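Local coordinates for TRAP solute Binding Protein (Uncultured marine bacterium, PDB 5I7I) that binds aromatic acids such as 3-hydroxybenzoate, captured here in its pocket, and probably hands them to a TRAP transporter for uptake, at residues 27-32 with 38-43; 105-110 with 308-313; 195-200 with 218-223. All blocks are in the same frame, centred on the assembly; numbering follows the deposited sequence.

In the fold
The three contacts sit well apart in the two-lobed alpha/beta architecture of TRAP solute-binding proteins. Contact 1 belongs to the five-stranded sheet, joining strand 25-31 to helix 38-54. Contact 3 lies beside the six-stranded sheet, between the helices that lead into its strands 204-207 and 223-227. Contact 2 presses the loop between strand 87-91 and helix 114-126 against helix 297-320. Between centres, contacts 1 and 2 are about 30 Å apart, on opposite sides of the chain's centre, contacts 1 and 3 about 25 Å and contacts 2 and 3 about 27 Å. Contact 1 closes first, tying a strand to the helix that follows it; contact 2 joins distant parts of the chain, with contact 3 among the 197 residues between its segments.

Contact 1 (27-32 with 38-43); sequences LKFHSF and NSNAKF
Ser31 and Asn40, the latter in the first turn of helix 38-54, form the closest backbone approach, with their CA atoms 8.2 Å apart. This is the opening half of a beta-alpha-beta crossover, in which the chain leaves strand 25-31, enters helix 38-54 after a short loop and returns as the neighbouring parallel strand 59-64. At that separation little touches directly, and one water links the two segments. The water donates to Ser31 OG at 2.9 Å and to Asn40 OD1 at 2.7 Å, and it is also hydrogen-bonded to Ser39 OG at 2.7 Å. Three side chains therefore grip a single molecule, and Ser31 OG is further tied to Trp89 O, a residue of the ligand pocket. Asn40 is held at both ends of its amide: ND2 bonds back to Pro34 O in the connecting loop, while OD1 takes the water, an arrangement that fixes which way the group is turned. The Phe29 ring, placed by a CG anti to the backbone N (chi1 169°), stands with its plane 84° from that of the Asn40 amide. The side chain of Phe29 also touches Val61 and Ile63 of strand 59-64 and Ile87 of strand 87-91. A little further on, Phe32 touches the bound 3-hydroxybenzoate. The bridging water lies at the edge of the Phe29 ring, in its plane, and at the edge too, near the plane, is Asn40 OD1, 3.6 Å from Phe29 CE2.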
loop_
_atom_site.group_PDB
_atom_site.type_symbol
_atom_site.label_atom_id
_atom_site.label_comp_id
_atom_site.label_asym_id
_atom_site.label_seq_id
_atom_site.Cartn_x
_atom_site.Cartn_y
_atom_site.Cartn_z
ATOM N N LEU A 27 11.216 21.665 1.713
ATOM C CA LEU A 27 10.532 20.580 2.405
ATOM C C LEU A 27 11.315 19.290 2.231
ATOM O O LEU A 27 11.594 18.870 1.103
ATOM C CB LEU A 27 9.122 20.376 1.855
ATOM C CG LEU A 27 8.248 21.629 1.909
ATOM C CD1 LEU A 27 6.916 21.369 1.202
ATOM C CD2 LEU A 27 8.033 22.060 3.344
ATOM N N LYS A 28 11.640 18.645 3.343
ATOM C CA LYS A 28 12.386 17.392 3.335
ATOM C C LYS A 28 11.422 16.228 3.202
ATOM O O LYS A 28 10.587 16.005 4.086
ATOM C CB LYS A 28 13.164 17.240 4.640
ATOM C CG LYS A 28 14.186 18.328 4.903
ATOM C CD LYS A 28 14.751 18.242 6.317
ATOM C CE LYS A 28 15.555 19.464 6.663
ATOM N NZ LYS A 28 15.878 19.511 8.123
ATOM N N PHE A 29 11.533 15.489 2.103
ATOM C CA PHE A 29 10.747 14.290 1.883
ATOM C C PHE A 29 11.589 13.063 2.196
ATOM O O PHE A 29 12.723 12.945 1.720
ATOM C CB PHE A 29 10.272 14.206 0.433
ATOM C CG PHE A 29 9.685 12.870 0.074
ATOM C CD1 PHE A 29 8.349 12.571 0.336
ATOM C CD2 PHE A 29 10.482 11.878 -0.478
ATOM C CE1 PHE A 29 7.848 11.329 0.029
ATOM C CE2 PHE A 29 9.966 10.637 -0.772
ATOM C CZ PHE A 29 8.655 10.373 -0.518
ATOM N N HIS A 30 11.012 12.126 2.941
ATOM C CA HIS A 30 11.716 10.912 3.329
ATOM C C HIS A 30 10.862 9.686 3.007
ATOM O O HIS A 30 9.653 9.691 3.244
ATOM C CB HIS A 30 12.027 10.961 4.835
ATOM C CG HIS A 30 13.157 10.079 5.245
ATOM N ND1 HIS A 30 13.302 9.613 6.529
ATOM C CD2 HIS A 30 14.225 9.611 4.556
ATOM C CE1 HIS A 30 14.404 8.894 6.616
ATOM N NE2 HIS A 30 14.977 8.864 5.425
ATOM N N SER A 31 11.483 8.633 2.471
ATOM C CA SER A 31 10.772 7.382 2.247
ATOM C C SER A 31 11.779 6.245 2.175
ATOM O O SER A 31 12.992 6.461 2.126
ATOM C CB SER A 31 9.919 7.470 0.991
ATOM O OG SER A 31 9.019 6.387 0.908
ATOM N N PHE A 32 11.256 5.016 2.150
ATOM C CA PHE A 32 12.088 3.816 2.228
ATOM C C PHE A 32 12.478 3.196 0.883
ATOM O O PHE A 32 13.569 2.617 0.805
ATOM C CB PHE A 32 11.470 2.736 3.136
ATOM C CG PHE A 32 10.157 2.194 2.646
ATOM C CD1 PHE A 32 10.104 1.126 1.758
ATOM C CD2 PHE A 32 8.978 2.748 3.081
ATOM C CE1 PHE A 32 8.878 0.650 1.294
ATOM C CE2 PHE A 32 7.765 2.280 2.625
ATOM C CZ PHE A 32 7.708 1.227 1.736
ATOM N N ASN A 38 8.779 3.177 -8.313
ATOM C CA ASN A 38 7.699 4.019 -8.823
ATOM C C ASN A 38 7.278 5.096 -7.829
ATOM O O ASN A 38 7.022 6.247 -8.222
ATOM C CB ASN A 38 6.508 3.159 -9.201
ATOM C CG ASN A 38 6.814 2.260 -10.360
ATOM O OD1 ASN A 38 7.414 2.671 -11.372
ATOM N ND2 ASN A 38 6.430 1.002 -10.230
ATOM N N SER A 39 7.147 4.739 -6.542
ATOM C CA SER A 39 6.690 5.714 -5.565
ATOM C C SER A 39 7.539 6.974 -5.573
ATOM O O SER A 39 7.016 8.077 -5.384
ATOM C CB SER A 39 6.623 5.108 -4.167
ATOM O OG SER A 39 7.902 4.719 -3.717
ATOM N N ASN A 40 8.843 6.837 -5.809
ATOM C CA ASN A 40 9.721 7.999 -5.879
ATOM C C ASN A 40 9.757 8.564 -7.295
ATOM O O ASN A 40 9.412 9.721 -7.519
ATOM C CB ASN A 40 11.128 7.615 -5.421
ATOM C CG ASN A 40 11.201 7.299 -3.953
ATOM O OD1 ASN A 40 10.639 8.001 -3.120
ATOM N ND2 ASN A 40 11.868 6.202 -3.631
ATOM N N ALA A 41 10.133 7.748 -8.269
ATOM C CA ALA A 41 10.459 8.269 -9.590
ATOM C C ALA A 41 9.225 8.694 -10.372
ATOM O O ALA A 41 9.307 9.622 -11.183
ATOM C CB ALA A 41 11.252 7.228 -10.383
ATOM N N LYS A 42 8.073 8.055 -10.125
ATOM C CA LYS A 42 6.881 8.285 -10.926
ATOM C C LYS A 42 5.703 8.788 -10.111
ATOM O O LYS A 42 4.603 8.943 -10.656
ATOM C CB LYS A 42 6.531 7.037 -11.738
ATOM C CG LYS A 42 7.577 6.758 -12.819
ATOM C CD LYS A 42 7.210 5.536 -13.647
ATOM C CE LYS A 42 8.175 5.345 -14.831
ATOM N NZ LYS A 42 9.601 5.354 -14.403
ATOM N N PHE A 43 5.913 9.095 -8.844
ATOM C CA PHE A 43 4.860 9.693 -8.033
ATOM C C PHE A 43 5.394 10.917 -7.302
ATOM O O PHE A 43 5.001 12.043 -7.625
ATOM C CB PHE A 43 4.159 8.687 -7.105
ATOM C CG PHE A 43 3.106 9.324 -6.273
ATOM C CD1 PHE A 43 1.946 9.773 -6.840
ATOM C CD2 PHE A 43 3.323 9.561 -4.937
ATOM C CE1 PHE A 43 0.981 10.431 -6.061
ATOM C CE2 PHE A 43 2.374 10.225 -4.164
ATOM C CZ PHE A 43 1.212 10.655 -4.733
HETATM O O HOH W 1 8.539 6.701 -1.927
#

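Contact 2 (105-110 with 308-313); sequences FELPFM and EGLEKD
Leu107, Pro108 and Leu310 bury the most surface here, and no hydrogen bond crosses between them: the contact is apolar. Pro108 lays one edge of its ring against the leucine, its CG 3.8 Å from Leu310 CD2 and its CD at the same 3.8 Å from that methyl, the two side chains crossing at about a right angle. Leu107, the preceding residue, sets its CD2 4.2 Å from Leu310 CG. Leu310 can meet both because its CG stands anti to the backbone N (chi1 178°), which places CG and CD2 against Leu107 CD2 and the Pro108 ring. The loop owes its shape to a type II beta turn from Leu107 to Met110, closed by Met110 N to Leu107 O at 3.2 Å, with Pro108 at the second position and Phe109 at the third with positive phi. The turn lies between strand 87-91 and helix 114-126, and rests on helix 297-320 nearly two hundred residues later in the chain. With an alanine in place of the proline, the ring's CG and CD would be gone, so Leu310 CD2 would probably lose both of its ring-carbon neighbours and the turn some of its rigidity. Leu107 CD1 also approaches the backbone at Glu311 CA, 4.4 Å away, while its side chain touches Trp314 further along the same helix and Val173 of helix 172-180.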
loop_
_atom_site.group_PDB
_atom_site.type_symbol
_atom_site.label_atom_id
_atom_site.label_comp_id
_atom_site.label_asym_id
_atom_site.label_seq_id
_atom_site.Cartn_x
_atom_site.Cartn_y
_atom_site.Cartn_z
ATOM N N PHE A 105 -9.549 -1.749 4.844
ATOM C CA PHE A 105 -9.246 -1.825 3.426
ATOM C C PHE A 105 -8.251 -2.916 3.099
ATOM O O PHE A 105 -8.077 -3.233 1.913
ATOM C CB PHE A 105 -8.757 -0.470 2.921
ATOM C CG PHE A 105 -9.864 0.466 2.572
ATOM C CD1 PHE A 105 -10.502 1.225 3.546
ATOM C CD2 PHE A 105 -10.312 0.560 1.263
ATOM C CE1 PHE A 105 -11.544 2.084 3.207
ATOM C CE2 PHE A 105 -11.359 1.413 0.932
ATOM C CZ PHE A 105 -11.961 2.174 1.893
ATOM N N GLU A 106 -7.641 -3.521 4.105
ATOM C CA GLU A 106 -6.699 -4.610 3.928
ATOM C C GLU A 106 -7.352 -5.983 3.970
ATOM O O GLU A 106 -6.654 -6.984 3.814
ATOM C CB GLU A 106 -5.639 -4.559 5.022
ATOM C CG GLU A 106 -4.769 -3.345 4.993
ATOM C CD GLU A 106 -3.650 -3.461 5.969
ATOM O OE1 GLU A 106 -3.842 -3.106 7.154
ATOM O OE2 GLU A 106 -2.583 -3.966 5.553
ATOM N N LEU A 107 -8.656 -6.065 4.209
ATOM C CA LEU A 107 -9.297 -7.346 4.413
ATOM C C LEU A 107 -9.397 -8.127 3.107
ATOM O O LEU A 107 -9.304 -7.559 2.014
ATOM C CB LEU A 107 -10.662 -7.150 5.064
ATOM C CG LEU A 107 -10.597 -6.577 6.481
ATOM C CD1 LEU A 107 -11.991 -6.284 7.005
ATOM C CD2 LEU A 107 -9.889 -7.553 7.423
ATOM N N PRO A 108 -9.541 -9.449 3.202
ATOM C CA PRO A 108 -9.448 -10.288 2.005
ATOM C C PRO A 108 -10.484 -9.885 0.967
ATOM O O PRO A 108 -11.657 -9.667 1.268
ATOM C CB PRO A 108 -9.702 -11.695 2.554
ATOM C CG PRO A 108 -9.165 -11.627 3.989
ATOM C CD PRO A 108 -9.597 -10.265 4.434
ATOM N N PHE A 109 -10.037 -9.787 -0.271
ATOM C CA PHE A 109 -10.930 -9.590 -1.407
ATOM C C PHE A 109 -11.701 -8.281 -1.344
ATOM O O PHE A 109 -12.739 -8.140 -1.996
ATOM C CB PHE A 109 -11.815 -10.818 -1.630
ATOM C CG PHE A 109 -11.006 -12.039 -1.942
ATOM C CD1 PHE A 109 -10.471 -12.224 -3.201
ATOM C CD2 PHE A 109 -10.688 -12.951 -0.958
ATOM C CE1 PHE A 109 -9.691 -13.309 -3.477
ATOM C CE2 PHE A 109 -9.896 -14.047 -1.237
ATOM C CZ PHE A 109 -9.395 -14.221 -2.496
ATOM N N MET A 110 -11.166 -7.280 -0.622
ATOM C CA MET A 110 -11.728 -5.936 -0.641
ATOM C C MET A 110 -11.459 -5.144 -1.919
ATOM O O MET A 110 -12.347 -4.396 -2.354
ATOM C CB MET A 110 -11.223 -5.116 0.540
ATOM C CG MET A 110 -11.896 -5.496 1.807
ATOM S SD MET A 110 -13.643 -5.014 1.881
ATOM C CE MET A 110 -13.467 -3.267 2.080
ATOM N N GLU A 308 -13.647 -14.761 4.624
ATOM C CA GLU A 308 -14.773 -14.336 5.444
ATOM C C GLU A 308 -14.475 -14.526 6.917
ATOM O O GLU A 308 -14.967 -13.756 7.748
ATOM C CB GLU A 308 -16.027 -15.106 5.044
ATOM C CG GLU A 308 -16.467 -14.831 3.621
ATOM C CD GLU A 308 -17.811 -15.436 3.316
ATOM O OE1 GLU A 308 -17.847 -16.551 2.753
ATOM O OE2 GLU A 308 -18.827 -14.795 3.654
ATOM N N GLY A 309 -13.653 -15.521 7.263
ATOM C CA GLY A 309 -13.311 -15.709 8.659
ATOM C C GLY A 309 -12.508 -14.545 9.190
ATOM O O GLY A 309 -12.753 -14.064 10.297
ATOM N N LEU A 310 -11.537 -14.060 8.395
ATOM C CA LEU A 310 -10.751 -12.918 8.822
ATOM C C LEU A 310 -11.594 -11.656 8.878
ATOM O O LEU A 310 -11.397 -10.825 9.770
ATOM C CB LEU A 310 -9.547 -12.703 7.903
ATOM C CG LEU A 310 -8.658 -11.477 8.241
ATOM C CD1 LEU A 310 -8.248 -11.407 9.715
ATOM C CD2 LEU A 310 -7.395 -11.414 7.347
ATOM N N GLU A 311 -12.533 -11.488 7.941
ATOM C CA GLU A 311 -13.406 -10.319 7.982
ATOM C C GLU A 311 -14.206 -10.303 9.281
ATOM O O GLU A 311 -14.286 -9.276 9.965
ATOM C CB GLU A 311 -14.340 -10.327 6.773
ATOM C CG GLU A 311 -15.388 -9.240 6.755
ATOM C CD GLU A 311 -16.373 -9.399 5.631
ATOM O OE1 GLU A 311 -16.954 -10.508 5.462
ATOM O OE2 GLU A 311 -16.589 -8.425 4.912
ATOM N N LYS A 312 -14.799 -11.451 9.630
ATOM C CA LYS A 312 -15.578 -11.586 10.855
ATOM C C LYS A 312 -14.728 -11.263 12.078
ATOM O O LYS A 312 -15.163 -10.533 12.984
ATOM C CB LYS A 312 -16.117 -13.025 10.916
ATOM C CG LYS A 312 -16.715 -13.429 12.231
ATOM C CD LYS A 312 -17.066 -14.924 12.262
ATOM C CE LYS A 312 -15.815 -15.833 12.273
ATOM N NZ LYS A 312 -15.357 -16.200 13.649
ATOM N N ASP A 313 -13.522 -11.837 12.148
ATOM C CA ASP A 313 -12.672 -11.601 13.302
ATOM C C ASP A 313 -12.179 -10.166 13.338
ATOM O O ASP A 313 -11.991 -9.605 14.426
ATOM C CB ASP A 313 -11.500 -12.582 13.302
ATOM C CG ASP A 313 -11.937 -14.016 13.554
ATOM O OD1 ASP A 313 -13.042 -14.229 14.121
ATOM O OD2 ASP A 313 -11.144 -14.916 13.228
#

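Contact 3 (195-200 with 218-223); sequences GALSKG and HELTKA
Leu220 is the side chain to trace, since it meets helix 193-198 at two successive points. Its CB already lies 4.0 Å from Leu197 CD1, an apolar contact made right beside the backbone. CG, anti to the carbonyl carbon (chi1 -63°), sends the tip methyl CD2 to within 3.8 Å of Ser198 OG, a van der Waals touch with an exposed serine. The side chains of Leu197 and Leu220 cross obliquely. Leu197 CD1 does double duty, for it is also 4.0 Å from Thr221 CG2, the methyl of the first residue to leave the second helix. Both helices lead into strands of one mixed sheet, 204-207 and 223-227, and Leu197 and Thr221 each rest on Met205 of the former strand. The helix ends differ: that of helix 193-198 is closed by a Schellman motif, with Gly200 at positive phi, while the chain after Thr221 passes through a classic beta bulge where Lys222 and Ala223 both face Thr151. Thr221 keeps its methyl turned to Leu197 while its OG1 is hydrogen-bonded to Leu217 O in the preceding helical turn.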
loop_
_atom_site.group_PDB
_atom_site.type_symbol
_atom_site.label_atom_id
_atom_site.label_comp_id
_atom_site.label_asym_id
_atom_site.label_seq_id
_atom_site.Cartn_x
_atom_site.Cartn_y
_atom_site.Cartn_z
ATOM N N GLY A 195 16.506 -10.407 0.396
ATOM C CA GLY A 195 17.497 -11.084 1.212
ATOM C C GLY A 195 16.913 -12.281 1.929
ATOM O O GLY A 195 17.555 -13.329 2.046
ATOM N N ALA A 196 15.684 -12.141 2.424
ATOM C CA ALA A 196 15.020 -13.245 3.102
ATOM C C ALA A 196 14.768 -14.411 2.154
ATOM O O ALA A 196 14.858 -15.575 2.570
ATOM C CB ALA A 196 13.717 -12.755 3.738
ATOM N N LEU A 197 14.478 -14.129 0.880
ATOM C CA LEU A 197 14.363 -15.197 -0.119
ATOM C C LEU A 197 15.711 -15.871 -0.380
ATOM O O LEU A 197 15.805 -17.107 -0.405
ATOM C CB LEU A 197 13.845 -14.627 -1.435
ATOM C CG LEU A 197 12.375 -14.253 -1.534
ATOM C CD1 LEU A 197 12.153 -13.357 -2.742
ATOM C CD2 LEU A 197 11.507 -15.524 -1.625
ATOM N N SER A 198 16.754 -15.075 -0.656
ATOM C CA SER A 198 18.038 -15.634 -1.075
ATOM C C SER A 198 18.683 -16.429 0.045
ATOM O O SER A 198 19.462 -17.357 -0.226
ATOM C CB SER A 198 18.980 -14.517 -1.536
ATOM O OG SER A 198 18.644 -14.041 -2.835
ATOM N N LYS A 199 18.367 -16.095 1.296
ATOM C CA LYS A 199 18.894 -16.788 2.465
ATOM C C LYS A 199 17.978 -17.903 2.936
ATOM O O LYS A 199 18.289 -18.573 3.929
ATOM C CB LYS A 199 19.125 -15.801 3.620
ATOM C CG LYS A 199 20.192 -14.746 3.324
ATOM C CD LYS A 199 21.288 -14.724 4.384
ATOM C CE LYS A 199 21.944 -13.356 4.484
ATOM N NZ LYS A 199 21.045 -12.381 5.157
ATOM N N GLY A 200 16.863 -18.121 2.243
ATOM C CA GLY A 200 15.938 -19.174 2.603
ATOM C C GLY A 200 15.099 -18.935 3.841
ATOM O O GLY A 200 14.594 -19.904 4.406
ATOM N N HIS A 218 11.241 -10.139 -9.216
ATOM C CA HIS A 218 10.757 -10.932 -10.336
ATOM C C HIS A 218 11.825 -11.845 -10.908
ATOM O O HIS A 218 11.488 -12.728 -11.710
ATOM C CB HIS A 218 10.239 -10.002 -11.413
ATOM C CG HIS A 218 11.313 -9.161 -12.001
ATOM N ND1 HIS A 218 12.070 -8.287 -11.246
ATOM C CD2 HIS A 218 11.790 -9.094 -13.260
ATOM C CE1 HIS A 218 12.963 -7.707 -12.026
ATOM N NE2 HIS A 218 12.809 -8.176 -13.254
ATOM N N GLU A 219 13.092 -11.639 -10.526
ATOM C CA GLU A 219 14.152 -12.599 -10.801
ATOM C C GLU A 219 14.187 -13.698 -9.755
ATOM O O GLU A 219 14.465 -14.853 -10.090
ATOM C CB GLU A 219 15.517 -11.893 -10.870
ATOM C CG GLU A 219 15.626 -10.900 -12.030
ATOM C CD GLU A 219 16.975 -10.186 -12.089
ATOM O OE1 GLU A 219 17.773 -10.297 -11.137
ATOM O OE2 GLU A 219 17.240 -9.510 -13.108
ATOM N N LEU A 220 13.869 -13.365 -8.504
ATOM C CA LEU A 220 13.989 -14.300 -7.402
ATOM C C LEU A 220 12.746 -15.152 -7.211
ATOM O O LEU A 220 12.819 -16.180 -6.534
ATOM C CB LEU A 220 14.309 -13.531 -6.120
ATOM C CG LEU A 220 15.631 -12.782 -6.144
ATOM C CD1 LEU A 220 15.705 -11.818 -4.989
ATOM C CD2 LEU A 220 16.787 -13.752 -6.083
ATOM N N THR A 221 11.616 -14.757 -7.792
ATOM C CA THR A 221 10.429 -15.597 -7.817
ATOM C C THR A 221 9.965 -15.749 -9.256
ATOM O O THR A 221 9.849 -14.754 -9.978
ATOM C CB THR A 221 9.289 -15.043 -6.944
ATOM O OG1 THR A 221 8.898 -13.724 -7.357
ATOM C CG2 THR A 221 9.694 -15.046 -5.480
ATOM N N LYS A 222 9.726 -16.987 -9.676
ATOM C CA LYS A 222 9.289 -17.263 -11.030
ATOM C C LYS A 222 7.861 -17.755 -11.113
ATOM O O LYS A 222 7.323 -17.847 -12.217
ATOM C CB LYS A 222 10.217 -18.291 -11.683
ATOM C CG LYS A 222 11.648 -17.803 -11.846
ATOM C CD LYS A 222 11.740 -16.635 -12.826
ATOM C CE LYS A 222 13.153 -16.104 -12.947
ATOM N NZ LYS A 222 14.102 -17.217 -13.164
ATOM N N ALA A 223 7.223 -18.069 -9.998
ATOM C CA ALA A 223 5.833 -18.496 -10.017
ATOM C C ALA A 223 4.965 -17.419 -9.388
ATOM O O ALA A 223 5.251 -16.942 -8.286
ATOM C CB ALA A 223 5.658 -19.816 -9.279
#